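Local coordinates for protein dual oxidase maturation factor 1 (PDB 6WXU) that probably supports the maturation of the dual oxidase DUOX1 and its transport from the endoplasmic reticulum to the plasma membrane, at residues N82-Y87 / W94-V99; N171-A176 / S225-L230. All blocks are in the same frame, centred on the assembly; numbering follows the deposited sequence.

Contact 1: N82-Y87 / W94-V99; sequences NANTTY and WVSVDV. With NAG (2-acetamido-2-deoxy-beta-D-glucopyranose), chain M.
Val-95 N donates to Thr-85 O at 2.8 Å, and Thr-85 N returns a bond to Val-95 O; together they make Thr-85 and Val-95 a hydrogen-bonded antiparallel pair. Ala-83 and Val-97, the next hydrogen-bonded pair, repeat the scheme: Val-97 N meets Ala-83 O at 3.0 Å, while Ala-83 N bonds in return to Val-97 O. Between them Asn-84 faces Ser-96 as a non-hydrogen-bonded pair, its CA making a CA-H...O contact with Val-95 O. The alternation sends successive side chains to the two faces of the hairpin. Thr-85, Val-95, Ala-83 and Val-97 share one face, where the methyl CG2 of Val-97 lies 3.6 Å from Thr-85 OG1. Tyr-87, further along the same segment, sets its CB against Val-95 CG1.

Asn-84 and Ser-96 point to the other face, with Asn-82 and Asp-98, and Asn-84 carries the sugar there. Its ND2 is joined to C1 of the N-acetylglucosamine, a 1.4 Å N-glycosidic bond in the sequon Asn-Thr-Thr. The acetyl group of the sugar lies near Asn-82 and Ala-83.

At the turn end the Trp-94 indole turns one face to the neighbouring strand, where Thr-86 CG2 and Thr-85 C lie over it. Thr-86 CG2 is 3.9 Å from the centroid of the five-membered ring, in a CH-pi contact. With chi1 near 63°, OG1 of Thr-86 stands between N and the carbonyl carbon, and the methyl is left to meet the indole; OG1 itself bonds to Asp-152.

These strands, 77-86 and 94-103, form a beta hairpin inside an antiparallel sheet, flanked by strands 245-247 and 108-111. Helix 152-159 packs on Thr-85 through Pro-153.

Contact 2: N171-A176 / S225-L230; sequences NQYRLA and SMTTSL
The helical turns of 171-176 stand beside a non-helical bend at 225-227 that runs into a weakly bonded helical turn, with the CA atoms of Tyr-173 and Thr-227 6.6 Å apart. Gln-172 reaches across: its NE2 donates to the backbone Met-226 O at 2.7 Å, the acceptor lying close to the plane of the amide and the N-H...O angle being 149°. A bend at chi2 (79°) turns the amide toward that carbonyl, while the aliphatic part of the same chain is met by Leu-230, whose CD2 comes 3.4 Å from Gln-172 CB. Here the start of the long helix 170-199 meets the chain leaving helix 203-224, so two consecutive helices predicted to span the membrane meet at their probable outer ends. Thr-227 packs against helix 170-199 with both its CB and its methyl. The CB rests over one face of the Tyr-173 ring, 4.2 Å from the centroid in a CH-pi contact, and CG2 touches Ala-176 CB at 3.6 Å. Thr-227 OG1 turns back instead to Phe-224 O. With an alanine in place of Gln-172 the amide and the CG methylene are gone, and the Met-226 carbonyl is likely to lose this hydrogen bond while Leu-230 packs less closely on the helix. Leu-230 also packs against Leu-169.

In the fold
Contact 1 closes before contact 2 opens along the chain, and their nearest atoms stay about 15 Å apart, so neither touches the other or shares an element with it. Both are partly buried, contact 1 in the predicted extracellular region and contact 2 at its border with the predicted membrane span, and contact 1 sits farther out, its centre about 26 Å from the chain centre against 17 Å. The first is built by paired backbone bonds between strands close in sequence, with a glycan on one face and buried residues on the other. The second joins segments separated by almost fifty mainly helical residues through one side-chain-to-backbone bond, a CH-pi contact and small apolar touches.

Contact 1: N82-Y87 / W94-V99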
loop_
_atom_site.group_PDB
_atom_site.type_symbol
_atom_site.label_atom_id
_atom_site.label_comp_id
_atom_site.label_asym_id
_atom_site.label_seq_id
_atom_site.Cartn_x
_atom_site.Cartn_y
_atom_site.Cartn_z
ATOM N N ASN B 82 13.217 16.675 28.467
ATOM C CA ASN B 82 11.863 17.079 28.822
ATOM C C ASN B 82 11.591 18.439 28.196
ATOM O O ASN B 82 12.289 19.410 28.500
ATOM C CB ASN B 82 11.697 17.132 30.340
ATOM C CG ASN B 82 10.400 17.781 30.766
ATOM O OD1 ASN B 82 9.353 17.141 30.796
ATOM N ND2 ASN B 82 10.465 19.056 31.114
ATOM N N ALA B 83 10.581 18.510 27.332
ATOM C CA ALA B 83 10.327 19.715 26.558
ATOM C C ALA B 83 8.831 19.949 26.420
ATOM O O ALA B 83 8.018 19.055 26.655
ATOM C CB ALA B 83 10.963 19.626 25.170
ATOM N N ASN B 84 8.479 21.173 26.035
ATOM C CA ASN B 84 7.119 21.527 25.648
ATOM C C ASN B 84 7.063 21.625 24.132
ATOM O O ASN B 84 7.775 22.439 23.537
ATOM C CB ASN B 84 6.690 22.854 26.265
ATOM C CG ASN B 84 6.861 22.884 27.753
ATOM O OD1 ASN B 84 6.954 21.849 28.398
ATOM N ND2 ASN B 84 6.901 24.080 28.311
ATOM N N THR B 85 6.217 20.813 23.511
ATOM C CA THR B 85 6.145 20.743 22.061
ATOM C C THR B 85 4.696 20.801 21.603
ATOM O O THR B 85 3.763 20.714 22.400
ATOM C CB THR B 85 6.796 19.460 21.532
ATOM O OG1 THR B 85 6.141 18.325 22.101
ATOM C CG2 THR B 85 8.259 19.412 21.892
ATOM N N THR B 86 4.514 20.963 20.297
ATOM C CA THR B 86 3.194 20.807 19.716
ATOM C C THR B 86 2.814 19.333 19.706
ATOM O O THR B 86 3.659 18.450 19.853
ATOM C CB THR B 86 3.159 21.371 18.297
ATOM O OG1 THR B 86 4.050 20.624 17.464
ATOM C CG2 THR B 86 3.588 22.819 18.298
ATOM N N TYR B 87 1.524 19.061 19.538
ATOM C CA TYR B 87 1.041 17.692 19.611
ATOM C C TYR B 87 0.517 17.184 18.275
ATOM O O TYR B 87 1.025 16.190 17.756
ATOM C CB TYR B 87 -0.046 17.577 20.685
ATOM C CG TYR B 87 -0.550 16.170 20.890
ATOM C CD1 TYR B 87 0.286 15.082 20.718
ATOM C CD2 TYR B 87 -1.862 15.932 21.244
ATOM C CE1 TYR B 87 -0.170 13.804 20.897
ATOM C CE2 TYR B 87 -2.325 14.655 21.426
ATOM C CZ TYR B 87 -1.474 13.596 21.251
ATOM O OH TYR B 87 -1.929 12.314 21.430
ATOM N N TRP B 94 -0.232 23.034 23.049
ATOM C CA TRP B 94 1.067 22.435 23.309
ATOM C C TRP B 94 0.977 21.469 24.482
ATOM O O TRP B 94 0.119 21.608 25.356
ATOM C CB TRP B 94 2.119 23.505 23.608
ATOM C CG TRP B 94 2.538 24.294 22.413
ATOM C CD1 TRP B 94 1.738 24.765 21.421
ATOM C CD2 TRP B 94 3.869 24.689 22.075
ATOM N NE1 TRP B 94 2.484 25.437 20.489
ATOM C CE2 TRP B 94 3.799 25.403 20.868
ATOM C CE3 TRP B 94 5.115 24.508 22.678
ATOM C CZ2 TRP B 94 4.922 25.935 20.254
ATOM C CZ3 TRP B 94 6.227 25.040 22.067
ATOM C CH2 TRP B 94 6.125 25.743 20.868
ATOM N N VAL B 95 1.875 20.487 24.496
ATOM C CA VAL B 95 1.925 19.486 25.550
ATOM C C VAL B 95 3.310 19.494 26.179
ATOM O O VAL B 95 4.286 19.957 25.589
ATOM C CB VAL B 95 1.580 18.078 25.031
ATOM C CG1 VAL B 95 0.169 18.043 24.520
ATOM C CG2 VAL B 95 2.538 17.672 23.947
ATOM N N SER B 96 3.384 18.968 27.396
ATOM C CA SER B 96 4.634 18.833 28.136
ATOM C C SER B 96 4.981 17.353 28.198
ATOM O O SER B 96 4.296 16.582 28.874
ATOM C CB SER B 96 4.504 19.428 29.533
ATOM O OG SER B 96 5.710 19.281 30.254
ATOM N N VAL B 97 6.044 16.956 27.502
ATOM C CA VAL B 97 6.345 15.557 27.257
ATOM C C VAL B 97 7.774 15.252 27.696
ATOM O O VAL B 97 8.521 16.129 28.119
ATOM C CB VAL B 97 6.142 15.174 25.780
ATOM C CG1 VAL B 97 4.678 15.122 25.457
ATOM C CG2 VAL B 97 6.837 16.172 24.892
ATOM N N ASP B 98 8.133 13.975 27.591
ATOM C CA ASP B 98 9.479 13.456 27.820
ATOM C C ASP B 98 9.900 12.731 26.549
ATOM O O ASP B 98 9.612 11.546 26.382
ATOM C CB ASP B 98 9.526 12.513 29.012
ATOM C CG ASP B 98 9.300 13.216 30.323
ATOM O OD1 ASP B 98 9.004 14.423 30.306
ATOM O OD2 ASP B 98 9.423 12.562 31.379
ATOM N N VAL B 99 10.585 13.436 25.660
ATOM C CA VAL B 99 11.011 12.853 24.394
ATOM C C VAL B 99 12.296 12.065 24.606
ATOM O O VAL B 99 13.146 12.433 25.419
ATOM C CB VAL B 99 11.195 13.954 23.332
ATOM C CG1 VAL B 99 11.089 13.371 21.946
ATOM C CG2 VAL B 99 10.171 15.045 23.524
HETATM C C1 NAG M . 7.059 24.261 29.727
HETATM C C2 NAG M . 8.508 24.572 30.084
HETATM C C3 NAG M . 8.641 24.822 31.580
HETATM C C4 NAG M . 7.669 25.905 32.022
HETATM C C5 NAG M . 6.253 25.540 31.593
HETATM C C6 NAG M . 5.255 26.631 31.890
HETATM C C7 NAG M . 10.614 23.715 29.170
HETATM C C8 NAG M . 11.395 22.496 28.793
HETATM N N2 NAG M . 9.393 23.498 29.669
HETATM O O3 NAG M . 9.974 25.220 31.875
HETATM O O4 NAG M . 7.709 26.051 33.436
HETATM O O5 NAG M . 6.215 25.323 30.176
HETATM O O6 NAG M . 5.915 27.847 32.216
HETATM O O7 NAG M . 11.063 24.845 29.028
#

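Contact 2: N171-A176 / S225-L230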
loop_
_atom_site.group_PDB
_atom_site.type_symbol
_atom_site.label_atom_id
_atom_site.label_comp_id
_atom_site.label_asym_id
_atom_site.label_seq_id
_atom_site.Cartn_x
_atom_site.Cartn_y
_atom_site.Cartn_z
ATOM N N ASN B 171 23.020 6.271 5.934
ATOM C CA ASN B 171 24.035 5.347 5.439
ATOM C C ASN B 171 24.975 4.910 6.551
ATOM O O ASN B 171 25.288 3.721 6.687
ATOM C CB ASN B 171 24.824 5.994 4.303
ATOM C CG ASN B 171 24.051 6.030 3.007
ATOM O OD1 ASN B 171 22.888 5.640 2.954
ATOM N ND2 ASN B 171 24.694 6.505 1.951
ATOM N N GLN B 172 25.435 5.861 7.360
ATOM C CA GLN B 172 26.390 5.541 8.413
ATOM C C GLN B 172 25.791 4.576 9.425
ATOM O O GLN B 172 26.378 3.532 9.728
ATOM C CB GLN B 172 26.847 6.821 9.100
ATOM C CG GLN B 172 28.014 6.639 10.040
ATOM C CD GLN B 172 29.339 6.553 9.312
ATOM O OE1 GLN B 172 29.403 6.716 8.095
ATOM N NE2 GLN B 172 30.405 6.301 10.058
ATOM N N TYR B 173 24.618 4.910 9.964
ATOM C CA TYR B 173 24.007 4.029 10.949
ATOM C C TYR B 173 23.645 2.682 10.347
ATOM O O TYR B 173 23.771 1.654 11.017
ATOM C CB TYR B 173 22.783 4.695 11.567
ATOM C CG TYR B 173 23.126 5.612 12.710
ATOM C CD1 TYR B 173 23.218 5.131 14.002
ATOM C CD2 TYR B 173 23.370 6.956 12.498
ATOM C CE1 TYR B 173 23.534 5.961 15.048
ATOM C CE2 TYR B 173 23.688 7.791 13.536
ATOM C CZ TYR B 173 23.768 7.290 14.809
ATOM O OH TYR B 173 24.086 8.123 15.850
ATOM N N ARG B 174 23.240 2.655 9.081
ATOM C CA ARG B 174 22.871 1.394 8.453
ATOM C C ARG B 174 24.071 0.464 8.329
ATOM O O ARG B 174 24.006 -0.705 8.725
ATOM C CB ARG B 174 22.254 1.657 7.085
ATOM C CG ARG B 174 21.614 0.449 6.473
ATOM C CD ARG B 174 21.274 0.692 5.029
ATOM N NE ARG B 174 20.367 -0.330 4.527
ATOM C CZ ARG B 174 20.038 -0.471 3.250
ATOM N NH1 ARG B 174 20.549 0.345 2.340
ATOM N NH2 ARG B 174 19.201 -1.430 2.882
ATOM N N LEU B 175 25.179 0.965 7.782
ATOM C CA LEU B 175 26.356 0.124 7.602
ATOM C C LEU B 175 26.944 -0.306 8.940
ATOM O O LEU B 175 27.295 -1.480 9.124
ATOM C CB LEU B 175 27.404 0.857 6.770
ATOM C CG LEU B 175 27.337 0.685 5.253
ATOM C CD1 LEU B 175 27.303 -0.786 4.902
ATOM C CD2 LEU B 175 26.141 1.395 4.652
ATOM N N ALA B 176 27.062 0.628 9.885
ATOM C CA ALA B 176 27.635 0.289 11.180
ATOM C C ALA B 176 26.790 -0.747 11.904
ATOM O O ALA B 176 27.326 -1.698 12.485
ATOM C CB ALA B 176 27.787 1.547 12.028
ATOM N N SER B 225 31.093 2.187 17.215
ATOM C CA SER B 225 31.619 3.452 17.707
ATOM C C SER B 225 32.062 4.389 16.593
ATOM O O SER B 225 32.570 5.473 16.891
ATOM C CB SER B 225 32.786 3.205 18.659
ATOM O OG SER B 225 33.938 2.808 17.945
ATOM N N MET B 226 31.889 4.009 15.330
ATOM C CA MET B 226 32.183 4.884 14.203
ATOM C C MET B 226 31.007 5.771 13.827
ATOM O O MET B 226 31.000 6.336 12.732
ATOM C CB MET B 226 32.610 4.066 12.986
ATOM C CG MET B 226 33.922 3.335 13.153
ATOM S SD MET B 226 34.485 2.597 11.609
ATOM C CE MET B 226 33.007 1.740 11.082
ATOM N N THR B 227 30.011 5.894 14.702
ATOM C CA THR B 227 28.852 6.734 14.452
ATOM C C THR B 227 28.777 7.945 15.365
ATOM O O THR B 227 28.128 8.929 15.001
ATOM C CB THR B 227 27.561 5.924 14.618
ATOM O OG1 THR B 227 27.461 5.472 15.971
ATOM C CG2 THR B 227 27.568 4.727 13.705
ATOM N N THR B 228 29.416 7.895 16.534
ATOM C CA THR B 228 29.276 8.972 17.507
ATOM C C THR B 228 29.820 10.290 16.977
ATOM O O THR B 228 29.398 11.361 17.424
ATOM C CB THR B 228 29.981 8.590 18.806
ATOM O OG1 THR B 228 31.396 8.551 18.591
ATOM C CG2 THR B 228 29.512 7.226 19.263
ATOM N N SER B 229 30.751 10.236 16.033
ATOM C CA SER B 229 31.336 11.438 15.461
ATOM C C SER B 229 30.472 12.054 14.372
ATOM O O SER B 229 30.921 12.987 13.697
ATOM C CB SER B 229 32.726 11.126 14.907
ATOM O OG SER B 229 32.667 10.088 13.944
ATOM N N LEU B 230 29.255 11.565 14.186
ATOM C CA LEU B 230 28.389 12.025 13.109
ATOM C C LEU B 230 27.093 12.648 13.596
ATOM O O LEU B 230 26.656 13.657 13.039
ATOM C CB LEU B 230 28.068 10.862 12.170
ATOM C CG LEU B 230 27.353 11.272 10.887
ATOM C CD1 LEU B 230 28.311 11.949 9.923
ATOM C CD2 LEU B 230 26.721 10.068 10.257
#